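Local coordinates for protein rhamnosidase B (Bacillus sp., PDB 2OKX) that hydrolyses terminal alpha-L-rhamnose residues from rhamnosides as a glycoside hydrolase of family 78, probably with inversion of anomeric configuration, at residues L203-I208 against H522-R527; G449-E454 against V501-R506; E438-L443 against Y507-V512; R414-A419 against V428-E433. All coordinates share one frame; numbering follows the deposited sequence.

Contact 1: L203-I208 against H522-R527; sequences LYPASI and HEIYIR. With CA (calcium ion), chain C.
Leu203 and Ile526 form an antiparallel hydrogen-bonded pair that fastens the 203-208 segment to the 520-528 strand. Both bonds are nearly linear: Leu203 N reaches Ile526 O at 2.9 Å, and Ile526 N returns to Leu203 O at 3.2 Å. A second polar link lies further along, where the Tyr204 hydroxyl donates to Glu523 OE1 (OH to OE1 3.0 Å). The hydroxyl meets this oxygen from above the carboxylate plane, and the ring stands almost upright to that plane, 83° apart. Glu523 gets there by placing CG between its backbone N and carbonyl carbon (chi1 57°). Its OE1 also accepts a bond from a calcium-bound water, and OE2 forms a salt bridge with Lys202, so one carboxylate, itself in the second shell, links Tyr204 to a first-shell water of the calcium ion. Among the protein ligands of the metal is the backbone oxygen His522 O, at 2.6 Å; Val423 O and three waters bind it too. Apolar contact is thin: Pro205 CG lies 4.4 Å from Ile524 CG2, while Pro205 CD presses to 3.1 Å from Ile524 O, a buried carbonyl without a hydrogen-bonding partner. The other edge of 520-528 pairs with strand 450-457, with a classic beta bulge where His522 and Glu523 face Glu454. Beyond Pro205 the chain crosses to strand 436-443, where Ala206 and Ser207 form another such bulge opposite Asp442.

Contact 2: G449-E454 against V501-R506; sequences GFIGFE and VRRGFR
Gly449 and Arg503 make an antiparallel hydrogen-bonded pair, Gly449 N to Arg503 O and Arg503 N to Gly449 O both 3.0 Å, with each donor tilted out of the carbonyl plane it meets. The pair lies in the concanavalin-like beta domain where the chain turns a corner at 449, between strand 446-448, which pairs with 503-505, and strand 450-457 of another sheet. Glycine suits the bend, because at its backbone angles a side chain would jam against the preceding carbonyl oxygen. On one flank Phe450 brings its CE1 within 3.9 Å of Arg502 CB, and its edge faces the carbonyl carbon of Val501. The guanidinium of Arg502 turns back past Gly449 to bond Ser529 and Ser448. On the other flank Ile451 crosses the Phe505 ring obliquely, Ile451 CD1 approaching Phe505 CE2 at 3.7 Å; CG1 of Ile451 lies anti to the carbonyl carbon (chi1 -64°), which carries the branch toward the ring. Arg503 extends its chain past Ile451 CD1 to a salt bridge with Glu152 and a bond to Thr485 O. A single water fills the corner, donating to Gly449 O and Val501 O while accepting from Ile451 N and from Arg503 NH1, the latter at 3.0 Å in the guanidinium plane.

Contact 3: E438-L443 against Y507-V512; sequences ELVIDL and YLFLTV
Leu439 and Leu510 exchange two short backbone hydrogen bonds, with Leu510 N 2.7 Å from Leu439 O, and Ile441 and Leu508 repeat the exchange two residues on. Beside them, one water joins Glu438 OE1 to Thr511 OG1, accepting from the threonine and donating to the carboxylate, whose OE1 is also in a salt bridge with Arg404. Asp442 runs alongside Tyr507, with Asp442 CG 3.5 Å from Tyr507 CE1 and the two planes 37° apart; its carboxylate is gripped by Gly444 N and Arg506 NE. These antiparallel strands are central in a sheet of the concanavalin-like domain: strand 207-215 borders 436-443, and strand 462-472 borders 507-513. On the face bearing Glu438, Val440 and Asp442, Phe509 is held from two directions. Val440 CG2 sits over one ring face in a CH-pi contact, 4.0 Å from the centroid, while the Glu438 carboxylate stands at the ring's edge, Glu438 CD 3.6 Å from Phe509 CD2, the carboxylate plane nearly perpendicular to the ring (87°). With its CG opposite the backbone N (chi1 171°), Glu438 lies alongside the ring and points the same way. A leucine here would probably deprive Arg404 of this charge partner and the Thr511-bound water of its carboxylate acceptor. The other face carries Leu439, Ile441, Leu508 and Leu510, where Ile441 CB comes 4.2 Å from Leu508 CB and Leu508 packs on Ile524 of strand 520-528.

Contact 4: R414-A419 against V428-E433; sequences RSVLNA and VLPVFE
Ser415 supplies the hydrogen bond between the segments: its OG accepts from Val428 N at 3.0 Å, with an N-H...O angle of 171°. The hydroxyl oxygen is turned opposite the serine's own backbone N (chi1 172°), which projects it from the helix toward the end of strand 427-428. It also comes against the valine side chain, Ser415 OG to Val428 CB 3.7 Å. Losing the hydroxyl, as with an alanine here, is likely to leave the Val428 amide without this acceptor and this link between helix and strand end undone. Val416 follows with both branches at work. Its CG2 lies 3.7 Å from Val428 O and 4.3 Å from Pro430 CD, while CG1 faces Leu429 CD1 at 4.4 Å. The weakly bonded helical turn at 414-417, which runs on into a 3-10 turn, thus meets through Ser415 and Val416 the chain that leads from strand 427-428 toward strand 436-443. Val416 also rests on Ile208 and Leu439, from strands 207-215 and 436-443, so the turn packs on the sheet face that carries Leu439. Within the segment Leu417 N and Asn418 N bond back three residues, to Arg414 O and Ser415 O. Ala419 N does the same to Val416 O at 2.8 Å, and its methyl group meets Leu521 of strand 520-528, on which Leu429 packs as well.

Contacts 2 and 3 are buried, whereas contacts 1 and 4 are only partly so. Contact 3 is the most regular, a strand pair with four backbone bonds and apolar cover; contact 2 is a corner where one backbone pair, a four-bonded water and an Ile-Phe contact meet, joined to it through the Arg506-Asp442 salt bridge. Contact 1 mixes backbone pairing with the calcium shell; its strand 520-528 lies beside strand 450-457 of contact 2, Tyr525 N bonding Gly452 O. Through 207-208 it also reaches the sheet of contact 3. Contact 4, farthest from the chain's centre, relies on one serine bond and loose aliphatic touches, yet Ala419 O probably accepts from Ile524 N of contact 1.

Contact 1: L203-I208 against H522-R527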
loop_
_atom_site.group_PDB
_atom_site.type_symbol
_atom_site.label_atom_id
_atom_site.label_comp_id
_atom_site.label_asym_id
_atom_site.label_seq_id
_atom_site.Cartn_x
_atom_site.Cartn_y
_atom_site.Cartn_z
ATOM N N LEU A 203 6.515 -20.026 -0.745
ATOM C CA LEU A 203 7.727 -19.837 -1.527
ATOM C C LEU A 203 8.912 -19.725 -0.581
ATOM O O LEU A 203 8.861 -18.990 0.408
ATOM C CB LEU A 203 7.616 -18.568 -2.378
ATOM C CG LEU A 203 6.487 -18.553 -3.409
ATOM C CD1 LEU A 203 6.434 -17.192 -4.094
ATOM C CD2 LEU A 203 6.712 -19.674 -4.423
ATOM N N TYR A 204 9.969 -20.473 -0.873
ATOM C CA TYR A 204 11.165 -20.434 -0.051
ATOM C C TYR A 204 12.081 -19.312 -0.527
ATOM O O TYR A 204 11.989 -18.876 -1.673
ATOM C CB TYR A 204 11.904 -21.774 -0.108
ATOM C CG TYR A 204 11.199 -22.877 0.644
ATOM C CD1 TYR A 204 10.103 -23.540 0.090
ATOM C CD2 TYR A 204 11.591 -23.215 1.940
ATOM C CE1 TYR A 204 9.411 -24.511 0.815
ATOM C CE2 TYR A 204 10.906 -24.181 2.671
ATOM C CZ TYR A 204 9.820 -24.820 2.107
ATOM O OH TYR A 204 9.129 -25.753 2.842
ATOM N N PRO A 205 12.960 -18.813 0.361
ATOM C CA PRO A 205 13.900 -17.736 0.037
ATOM C C PRO A 205 14.949 -18.196 -0.973
ATOM O O PRO A 205 15.111 -19.392 -1.203
ATOM C CB PRO A 205 14.524 -17.397 1.392
ATOM C CG PRO A 205 13.434 -17.742 2.367
ATOM C CD PRO A 205 12.945 -19.067 1.813
ATOM N N ALA A 206 15.664 -17.243 -1.564
ATOM C CA ALA A 206 16.690 -17.563 -2.549
ATOM C C ALA A 206 18.061 -17.776 -1.929
ATOM O O ALA A 206 18.799 -18.668 -2.342
ATOM C CB ALA A 206 16.776 -16.453 -3.604
ATOM N N SER A 207 18.404 -16.960 -0.940
ATOM C CA SER A 207 19.716 -17.077 -0.318
ATOM C C SER A 207 19.784 -16.413 1.048
ATOM O O SER A 207 18.848 -15.735 1.479
ATOM C CB SER A 207 20.760 -16.415 -1.215
ATOM O OG SER A 207 20.514 -15.014 -1.315
ATOM N N ILE A 208 20.900 -16.628 1.733
ATOM C CA ILE A 208 21.118 -15.983 3.015
ATOM C C ILE A 208 22.224 -15.005 2.685
ATOM O O ILE A 208 23.325 -15.404 2.302
ATOM C CB ILE A 208 21.582 -16.963 4.103
ATOM C CG1 ILE A 208 20.433 -17.920 4.445
ATOM C CG2 ILE A 208 22.037 -16.173 5.348
ATOM C CD1 ILE A 208 20.694 -18.818 5.634
ATOM N N HIS A 522 14.029 -24.803 11.086
ATOM C CA HIS A 522 13.637 -25.800 10.097
ATOM C C HIS A 522 13.291 -25.155 8.766
ATOM O O HIS A 522 13.547 -25.728 7.710
ATOM C CB HIS A 522 12.457 -26.632 10.605
ATOM C CG HIS A 522 12.845 -27.645 11.638
ATOM N ND1 HIS A 522 13.083 -27.313 12.954
ATOM C CD2 HIS A 522 13.097 -28.971 11.534
ATOM C CE1 HIS A 522 13.465 -28.390 13.617
ATOM N NE2 HIS A 522 13.483 -29.410 12.778
ATOM N N GLU A 523 12.696 -23.970 8.822
ATOM C CA GLU A 523 12.357 -23.231 7.613
ATOM C C GLU A 523 11.811 -21.839 7.885
ATOM O O GLU A 523 11.132 -21.600 8.887
ATOM C CB GLU A 523 11.356 -24.002 6.749
ATOM C CG GLU A 523 10.053 -24.373 7.430
ATOM C CD GLU A 523 9.121 -25.124 6.495
ATOM O OE1 GLU A 523 9.610 -26.015 5.771
ATOM O OE2 GLU A 523 7.906 -24.836 6.482
ATOM N N ILE A 524 12.154 -20.920 6.989
ATOM C CA ILE A 524 11.694 -19.541 7.039
ATOM C C ILE A 524 11.250 -19.333 5.593
ATOM O O ILE A 524 11.966 -19.701 4.656
ATOM C CB ILE A 524 12.837 -18.562 7.445
ATOM C CG1 ILE A 524 12.348 -17.112 7.368
ATOM C CG2 ILE A 524 14.048 -18.758 6.564
ATOM C CD1 ILE A 524 11.220 -16.775 8.334
ATOM N N TYR A 525 10.059 -18.780 5.409
ATOM C CA TYR A 525 9.526 -18.601 4.064
ATOM C C TYR A 525 8.426 -17.556 4.064
ATOM O O TYR A 525 8.131 -16.945 5.091
ATOM C CB TYR A 525 8.924 -19.921 3.588
ATOM C CG TYR A 525 7.859 -20.436 4.538
ATOM C CD1 TYR A 525 8.191 -21.252 5.622
ATOM C CD2 TYR A 525 6.528 -20.039 4.400
ATOM C CE1 TYR A 525 7.222 -21.656 6.549
ATOM C CE2 TYR A 525 5.557 -20.432 5.315
ATOM C CZ TYR A 525 5.911 -21.239 6.388
ATOM O OH TYR A 525 4.947 -21.609 7.299
ATOM N N ILE A 526 7.818 -17.357 2.901
ATOM C CA ILE A 526 6.713 -16.422 2.792
ATOM C C ILE A 526 5.593 -17.090 2.019
ATOM O O ILE A 526 5.843 -17.843 1.077
ATOM C CB ILE A 526 7.107 -15.105 2.063
ATOM C CG1 ILE A 526 5.949 -14.107 2.166
ATOM C CG2 ILE A 526 7.436 -15.378 0.579
ATOM C CD1 ILE A 526 6.261 -12.709 1.644
ATOM N N ARG A 527 4.358 -16.865 2.448
ATOM C CA ARG A 527 3.226 -17.408 1.722
ATOM C C ARG A 527 2.772 -16.215 0.901
ATOM O O ARG A 527 2.063 -15.333 1.394
ATOM C CB ARG A 527 2.126 -17.890 2.681
ATOM C CG ARG A 527 2.559 -19.081 3.544
ATOM C CD ARG A 527 1.438 -19.593 4.450
ATOM N NE ARG A 527 0.354 -20.199 3.682
ATOM C CZ ARG A 527 0.392 -21.420 3.156
ATOM N NH1 ARG A 527 1.461 -22.193 3.317
ATOM N NH2 ARG A 527 -0.637 -21.861 2.448
HETATM CA CA CA C . 13.242 -28.167 6.883
HETATM O O HOH W 1 12.315 -27.123 5.027
HETATM O O HOH W 2 14.094 -29.228 8.862
HETATM O O HOH W 3 15.317 -27.273 6.378
#

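Contact 2: G449-E454 against V501-R506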
loop_
_atom_site.group_PDB
_atom_site.type_symbol
_atom_site.label_atom_id
_atom_site.label_comp_id
_atom_site.label_asym_id
_atom_site.label_seq_id
_atom_site.Cartn_x
_atom_site.Cartn_y
_atom_site.Cartn_z
ATOM N N GLY A 449 3.173 -10.913 1.118
ATOM C CA GLY A 449 2.437 -12.002 1.724
ATOM C C GLY A 449 2.638 -12.201 3.210
ATOM O O GLY A 449 2.976 -11.269 3.948
ATOM N N PHE A 450 2.453 -13.444 3.634
ATOM C CA PHE A 450 2.537 -13.819 5.038
ATOM C C PHE A 450 3.789 -14.604 5.402
ATOM O O PHE A 450 4.003 -15.727 4.930
ATOM C CB PHE A 450 1.277 -14.610 5.385
ATOM C CG PHE A 450 0.015 -13.963 4.875
ATOM C CD1 PHE A 450 -0.476 -12.799 5.469
ATOM C CD2 PHE A 450 -0.639 -14.469 3.757
ATOM C CE1 PHE A 450 -1.597 -12.149 4.953
ATOM C CE2 PHE A 450 -1.765 -13.824 3.230
ATOM C CZ PHE A 450 -2.243 -12.661 3.831
ATOM N N ILE A 451 4.610 -13.999 6.253
ATOM C CA ILE A 451 5.849 -14.613 6.705
ATOM C C ILE A 451 5.540 -15.802 7.599
ATOM O O ILE A 451 4.667 -15.731 8.468
ATOM C CB ILE A 451 6.702 -13.602 7.495
ATOM C CG1 ILE A 451 7.127 -12.459 6.569
ATOM C CG2 ILE A 451 7.914 -14.297 8.113
ATOM C CD1 ILE A 451 7.737 -11.280 7.297
ATOM N N GLY A 452 6.256 -16.898 7.372
ATOM C CA GLY A 452 6.049 -18.092 8.166
ATOM C C GLY A 452 7.359 -18.772 8.493
ATOM O O GLY A 452 8.371 -18.564 7.820
ATOM N N PHE A 453 7.351 -19.580 9.544
ATOM C CA PHE A 453 8.550 -20.302 9.931
ATOM C C PHE A 453 8.207 -21.464 10.850
ATOM O O PHE A 453 7.088 -21.574 11.350
ATOM C CB PHE A 453 9.543 -19.374 10.642
ATOM C CG PHE A 453 9.042 -18.833 11.959
ATOM C CD1 PHE A 453 8.435 -17.585 12.029
ATOM C CD2 PHE A 453 9.173 -19.579 13.130
ATOM C CE1 PHE A 453 7.966 -17.081 13.247
ATOM C CE2 PHE A 453 8.707 -19.087 14.355
ATOM C CZ PHE A 453 8.104 -17.836 14.412
ATOM N N GLU A 454 9.185 -22.337 11.038
ATOM C CA GLU A 454 9.063 -23.487 11.919
ATOM C C GLU A 454 10.439 -23.621 12.539
ATOM O O GLU A 454 11.451 -23.550 11.839
ATOM C CB GLU A 454 8.706 -24.759 11.148
ATOM C CG GLU A 454 8.660 -25.995 12.036
ATOM C CD GLU A 454 8.125 -27.220 11.325
ATOM O OE1 GLU A 454 8.227 -28.322 11.896
ATOM O OE2 GLU A 454 7.599 -27.084 10.201
ATOM N N VAL A 501 -0.574 -10.885 9.100
ATOM C CA VAL A 501 -0.425 -9.511 8.629
ATOM C C VAL A 501 0.416 -9.502 7.357
ATOM O O VAL A 501 1.552 -9.961 7.360
ATOM C CB VAL A 501 0.267 -8.636 9.699
ATOM C CG1 VAL A 501 0.522 -7.230 9.154
ATOM C CG2 VAL A 501 -0.600 -8.578 10.948
ATOM N N ARG A 502 -0.145 -8.983 6.270
ATOM C CA ARG A 502 0.576 -8.933 5.003
ATOM C C ARG A 502 1.723 -7.930 5.027
ATOM O O ARG A 502 1.585 -6.831 5.558
ATOM C CB ARG A 502 -0.376 -8.561 3.861
ATOM C CG ARG A 502 0.331 -8.335 2.521
ATOM C CD ARG A 502 -0.581 -7.662 1.501
ATOM N NE ARG A 502 -1.642 -8.546 1.027
ATOM C CZ ARG A 502 -1.451 -9.569 0.199
ATOM N NH1 ARG A 502 -0.235 -9.851 -0.259
ATOM N NH2 ARG A 502 -2.480 -10.315 -0.171
ATOM N N ARG A 503 2.859 -8.325 4.459
ATOM C CA ARG A 503 4.024 -7.453 4.368
ATOM C C ARG A 503 4.668 -7.594 2.993
ATOM O O ARG A 503 4.646 -8.670 2.399
ATOM C CB ARG A 503 5.058 -7.798 5.446
ATOM C CG ARG A 503 4.576 -7.523 6.863
ATOM C CD ARG A 503 5.648 -7.797 7.900
ATOM N NE ARG A 503 5.104 -7.624 9.246
ATOM C CZ ARG A 503 4.313 -8.506 9.850
ATOM N NH1 ARG A 503 3.979 -9.638 9.240
ATOM N NH2 ARG A 503 3.822 -8.239 11.050
ATOM N N GLY A 504 5.229 -6.496 2.495
ATOM C CA GLY A 504 5.890 -6.513 1.202
ATOM C C GLY A 504 7.347 -6.188 1.458
ATOM O O GLY A 504 7.651 -5.240 2.186
ATOM N N PHE A 505 8.249 -6.972 0.881
ATOM C CA PHE A 505 9.677 -6.762 1.087
ATOM C C PHE A 505 10.462 -7.771 0.257
ATOM O O PHE A 505 9.888 -8.695 -0.317
ATOM C CB PHE A 505 10.011 -6.985 2.567
ATOM C CG PHE A 505 9.746 -8.393 3.033
ATOM C CD1 PHE A 505 10.748 -9.359 2.981
ATOM C CD2 PHE A 505 8.477 -8.771 3.461
ATOM C CE1 PHE A 505 10.491 -10.680 3.346
ATOM C CE2 PHE A 505 8.206 -10.095 3.830
ATOM C CZ PHE A 505 9.215 -11.052 3.771
ATOM N N ARG A 506 11.774 -7.582 0.185
ATOM C CA ARG A 506 12.626 -8.528 -0.517
ATOM C C ARG A 506 13.577 -9.176 0.485
ATOM O O ARG A 506 13.823 -10.376 0.426
ATOM C CB ARG A 506 13.458 -7.855 -1.621
ATOM C CG ARG A 506 14.574 -8.776 -2.115
ATOM C CD ARG A 506 15.280 -8.336 -3.403
ATOM N NE ARG A 506 16.426 -9.212 -3.655
ATOM C CZ ARG A 506 17.298 -9.075 -4.655
ATOM N NH1 ARG A 506 17.174 -8.093 -5.537
ATOM N NH2 ARG A 506 18.325 -9.911 -4.750
HETATM O O HOH W 4 3.822 -11.099 6.677
#

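Contact 3: E438-L443 against Y507-V512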
loop_
_atom_site.group_PDB
_atom_site.type_symbol
_atom_site.label_atom_id
_atom_site.label_comp_id
_atom_site.label_asym_id
_atom_site.label_seq_id
_atom_site.Cartn_x
_atom_site.Cartn_y
_atom_site.Cartn_z
ATOM N N GLU A 438 21.665 -12.215 14.014
ATOM C CA GLU A 438 20.873 -11.629 12.941
ATOM C C GLU A 438 21.125 -12.309 11.597
ATOM O O GLU A 438 22.262 -12.404 11.140
ATOM C CB GLU A 438 21.190 -10.142 12.800
ATOM C CG GLU A 438 20.564 -9.499 11.561
ATOM C CD GLU A 438 21.184 -8.156 11.238
ATOM O OE1 GLU A 438 20.868 -7.165 11.931
ATOM O OE2 GLU A 438 22.001 -8.098 10.295
ATOM N N LEU A 439 20.055 -12.778 10.973
ATOM C CA LEU A 439 20.141 -13.409 9.663
ATOM C C LEU A 439 19.434 -12.506 8.661
ATOM O O LEU A 439 18.326 -12.050 8.926
ATOM C CB LEU A 439 19.426 -14.761 9.667
ATOM C CG LEU A 439 20.188 -16.055 9.950
ATOM C CD1 LEU A 439 21.003 -15.938 11.213
ATOM C CD2 LEU A 439 19.180 -17.194 10.044
ATOM N N VAL A 440 20.071 -12.229 7.527
ATOM C CA VAL A 440 19.417 -11.434 6.490
ATOM C C VAL A 440 19.079 -12.439 5.398
ATOM O O VAL A 440 19.966 -12.975 4.732
ATOM C CB VAL A 440 20.324 -10.318 5.922
ATOM C CG1 VAL A 440 19.615 -9.622 4.760
ATOM C CG2 VAL A 440 20.622 -9.291 7.008
ATOM N N ILE A 441 17.787 -12.711 5.257
ATOM C CA ILE A 441 17.276 -13.672 4.290
ATOM C C ILE A 441 16.845 -12.933 3.030
ATOM O O ILE A 441 16.046 -12.009 3.109
ATOM C CB ILE A 441 16.040 -14.407 4.867
ATOM C CG1 ILE A 441 16.396 -15.062 6.209
ATOM C CG2 ILE A 441 15.526 -15.430 3.878
ATOM C CD1 ILE A 441 17.500 -16.070 6.125
ATOM N N ASP A 442 17.366 -13.343 1.878
ATOM C CA ASP A 442 17.019 -12.704 0.606
ATOM C C ASP A 442 16.025 -13.562 -0.167
ATOM O O ASP A 442 16.344 -14.682 -0.570
ATOM C CB ASP A 442 18.282 -12.495 -0.241
ATOM C CG ASP A 442 18.018 -11.703 -1.521
ATOM O OD1 ASP A 442 16.851 -11.341 -1.794
ATOM O OD2 ASP A 442 18.993 -11.442 -2.256
ATOM N N LEU A 443 14.818 -13.037 -0.372
ATOM C CA LEU A 443 13.798 -13.765 -1.119
ATOM C C LEU A 443 14.188 -13.893 -2.596
ATOM O O LEU A 443 13.666 -14.750 -3.302
ATOM C CB LEU A 443 12.438 -13.058 -1.015
ATOM C CG LEU A 443 11.782 -12.997 0.366
ATOM C CD1 LEU A 443 10.355 -12.473 0.229
ATOM C CD2 LEU A 443 11.779 -14.387 0.995
ATOM N N TYR A 507 14.105 -8.374 1.405
ATOM C CA TYR A 507 15.059 -8.866 2.399
ATOM C C TYR A 507 14.435 -8.919 3.784
ATOM O O TYR A 507 13.808 -7.961 4.220
ATOM C CB TYR A 507 16.282 -7.949 2.447
ATOM C CG TYR A 507 16.899 -7.699 1.089
ATOM C CD1 TYR A 507 17.877 -8.556 0.571
ATOM C CD2 TYR A 507 16.506 -6.605 0.324
ATOM C CE1 TYR A 507 18.452 -8.319 -0.682
ATOM C CE2 TYR A 507 17.069 -6.360 -0.926
ATOM C CZ TYR A 507 18.041 -7.216 -1.420
ATOM O OH TYR A 507 18.617 -6.941 -2.638
ATOM N N LEU A 508 14.619 -10.038 4.476
ATOM C CA LEU A 508 14.069 -10.190 5.813
ATOM C C LEU A 508 15.160 -10.287 6.868
ATOM O O LEU A 508 16.019 -11.171 6.819
ATOM C CB LEU A 508 13.192 -11.442 5.891
ATOM C CG LEU A 508 12.478 -11.687 7.229
ATOM C CD1 LEU A 508 11.383 -10.646 7.428
ATOM C CD2 LEU A 508 11.871 -13.083 7.240
ATOM N N PHE A 509 15.140 -9.359 7.814
ATOM C CA PHE A 509 16.096 -9.403 8.909
ATOM C C PHE A 509 15.428 -10.287 9.953
ATOM O O PHE A 509 14.385 -9.924 10.494
ATOM C CB PHE A 509 16.334 -8.010 9.502
ATOM C CG PHE A 509 17.263 -7.154 8.692
ATOM C CD1 PHE A 509 16.836 -6.558 7.509
ATOM C CD2 PHE A 509 18.574 -6.950 9.111
ATOM C CE1 PHE A 509 17.708 -5.767 6.752
ATOM C CE2 PHE A 509 19.452 -6.162 8.365
ATOM C CZ PHE A 509 19.018 -5.571 7.183
ATOM N N LEU A 510 16.006 -11.457 10.211
ATOM C CA LEU A 510 15.451 -12.371 11.202
ATOM C C LEU A 510 16.465 -12.377 12.333
ATOM O O LEU A 510 17.573 -12.882 12.175
ATOM C CB LEU A 510 15.291 -13.778 10.614
ATOM C CG LEU A 510 14.553 -14.780 11.508
ATOM C CD1 LEU A 510 13.087 -14.378 11.623
ATOM C CD2 LEU A 510 14.671 -16.177 10.928
ATOM N N THR A 511 16.091 -11.797 13.469
ATOM C CA THR A 511 17.015 -11.708 14.591
ATOM C C THR A 511 16.554 -12.518 15.798
ATOM O O THR A 511 15.438 -12.346 16.298
ATOM C CB THR A 511 17.226 -10.233 14.971
ATOM O OG1 THR A 511 17.508 -9.482 13.781
ATOM C CG2 THR A 511 18.399 -10.081 15.918
ATOM N N VAL A 512 17.433 -13.414 16.247
ATOM C CA VAL A 512 17.154 -14.301 17.372
ATOM C C VAL A 512 17.854 -13.774 18.620
ATOM O O VAL A 512 19.066 -13.557 18.610
ATOM C CB VAL A 512 17.652 -15.733 17.064
ATOM C CG1 VAL A 512 17.254 -16.690 18.188
ATOM C CG2 VAL A 512 17.073 -16.202 15.729
HETATM O O HOH W 5 18.718 -7.094 13.541
#

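Contact 4: R414-A419 against V428-E433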
loop_
_atom_site.group_PDB
_atom_site.type_symbol
_atom_site.label_atom_id
_atom_site.label_comp_id
_atom_site.label_asym_id
_atom_site.label_seq_id
_atom_site.Cartn_x
_atom_site.Cartn_y
_atom_site.Cartn_z
ATOM N N ARG A 414 27.542 -23.110 6.589
ATOM C CA ARG A 414 26.774 -23.915 5.642
ATOM C C ARG A 414 25.471 -24.424 6.244
ATOM O O ARG A 414 24.435 -24.399 5.589
ATOM C CB ARG A 414 27.603 -25.104 5.141
ATOM C CG ARG A 414 26.801 -26.130 4.328
ATOM C CD ARG A 414 26.091 -25.490 3.129
ATOM N NE ARG A 414 25.266 -26.453 2.395
ATOM C CZ ARG A 414 24.064 -26.872 2.784
ATOM N NH1 ARG A 414 23.401 -27.758 2.050
ATOM N NH2 ARG A 414 23.511 -26.395 3.894
ATOM N N SER A 415 25.523 -24.880 7.492
ATOM C CA SER A 415 24.334 -25.403 8.163
ATOM C C SER A 415 23.142 -24.462 8.087
ATOM O O SER A 415 22.015 -24.884 7.824
ATOM C CB SER A 415 24.626 -25.688 9.641
ATOM O OG SER A 415 23.431 -26.019 10.334
ATOM N N VAL A 416 23.397 -23.181 8.326
ATOM C CA VAL A 416 22.337 -22.185 8.319
ATOM C C VAL A 416 21.569 -22.128 7.002
ATOM O O VAL A 416 20.375 -21.827 6.991
ATOM C CB VAL A 416 22.907 -20.786 8.652
ATOM C CG1 VAL A 416 21.782 -19.759 8.720
ATOM C CG2 VAL A 416 23.641 -20.841 9.976
ATOM N N LEU A 417 22.237 -22.425 5.892
ATOM C CA LEU A 417 21.562 -22.388 4.597
ATOM C C LEU A 417 20.336 -23.303 4.584
ATOM O O LEU A 417 19.365 -23.032 3.885
ATOM C CB LEU A 417 22.528 -22.783 3.474
ATOM C CG LEU A 417 23.763 -21.889 3.326
ATOM C CD1 LEU A 417 24.557 -22.328 2.107
ATOM C CD2 LEU A 417 23.341 -20.430 3.190
ATOM N N ASN A 418 20.382 -24.382 5.364
ATOM C CA ASN A 418 19.263 -25.321 5.430
ATOM C C ASN A 418 17.978 -24.618 5.846
ATOM O O ASN A 418 16.879 -25.087 5.549
ATOM C CB ASN A 418 19.552 -26.437 6.443
ATOM C CG ASN A 418 20.642 -27.389 5.982
ATOM O OD1 ASN A 418 21.197 -28.146 6.786
ATOM N ND2 ASN A 418 20.945 -27.371 4.691
ATOM N N ALA A 419 18.118 -23.493 6.543
ATOM C CA ALA A 419 16.959 -22.746 7.016
ATOM C C ALA A 419 16.057 -22.228 5.899
ATOM O O ALA A 419 14.868 -22.001 6.115
ATOM C CB ALA A 419 17.418 -21.583 7.901
ATOM N N VAL A 428 21.130 -24.845 11.918
ATOM C CA VAL A 428 21.471 -24.580 13.309
ATOM C C VAL A 428 22.154 -23.227 13.430
ATOM O O VAL A 428 23.238 -23.011 12.895
ATOM C CB VAL A 428 22.398 -25.681 13.870
ATOM C CG1 VAL A 428 22.654 -25.453 15.363
ATOM C CG2 VAL A 428 21.763 -27.047 13.644
ATOM N N LEU A 429 21.504 -22.313 14.137
ATOM C CA LEU A 429 22.036 -20.973 14.320
ATOM C C LEU A 429 23.083 -20.912 15.414
ATOM O O LEU A 429 22.943 -21.542 16.461
ATOM C CB LEU A 429 20.901 -19.998 14.647
ATOM C CG LEU A 429 20.057 -19.446 13.489
ATOM C CD1 LEU A 429 19.676 -20.549 12.528
ATOM C CD2 LEU A 429 18.811 -18.770 14.055
ATOM N N PRO A 430 24.160 -20.152 15.179
ATOM C CA PRO A 430 25.211 -20.031 16.183
ATOM C C PRO A 430 24.696 -19.219 17.364
ATOM O O PRO A 430 23.870 -18.315 17.200
ATOM C CB PRO A 430 26.320 -19.307 15.430
ATOM C CG PRO A 430 25.552 -18.415 14.501
ATOM C CD PRO A 430 24.489 -19.364 13.978
ATOM N N VAL A 431 25.170 -19.559 18.554
ATOM C CA VAL A 431 24.784 -18.840 19.756
ATOM C C VAL A 431 25.990 -18.009 20.165
ATOM O O VAL A 431 27.074 -18.547 20.388
ATOM C CB VAL A 431 24.433 -19.801 20.906
ATOM C CG1 VAL A 431 24.084 -19.006 22.153
ATOM C CG2 VAL A 431 23.273 -20.689 20.501
ATOM N N PHE A 432 25.809 -16.696 20.235
ATOM C CA PHE A 432 26.895 -15.810 20.621
ATOM C C PHE A 432 26.853 -15.603 22.129
ATOM O O PHE A 432 25.778 -15.519 22.723
ATOM C CB PHE A 432 26.767 -14.468 19.897
ATOM C CG PHE A 432 26.881 -14.579 18.404
ATOM C CD1 PHE A 432 25.814 -14.224 17.582
ATOM C CD2 PHE A 432 28.048 -15.067 17.819
ATOM C CE1 PHE A 432 25.907 -14.355 16.198
ATOM C CE2 PHE A 432 28.151 -15.202 16.436
ATOM C CZ PHE A 432 27.075 -14.844 15.625
ATOM N N GLU A 433 28.025 -15.530 22.747
ATOM C CA GLU A 433 28.090 -15.341 24.188
ATOM C C GLU A 433 27.544 -13.975 24.572
ATOM O O GLU A 433 26.842 -13.836 25.573
ATOM C CB GLU A 433 29.527 -15.473 24.687
ATOM C CG GLU A 433 29.620 -15.459 26.206
ATOM C CD GLU A 433 31.044 -15.459 26.707
ATOM O OE1 GLU A 433 31.771 -14.480 26.435
ATOM O OE2 GLU A 433 31.435 -16.439 27.377
#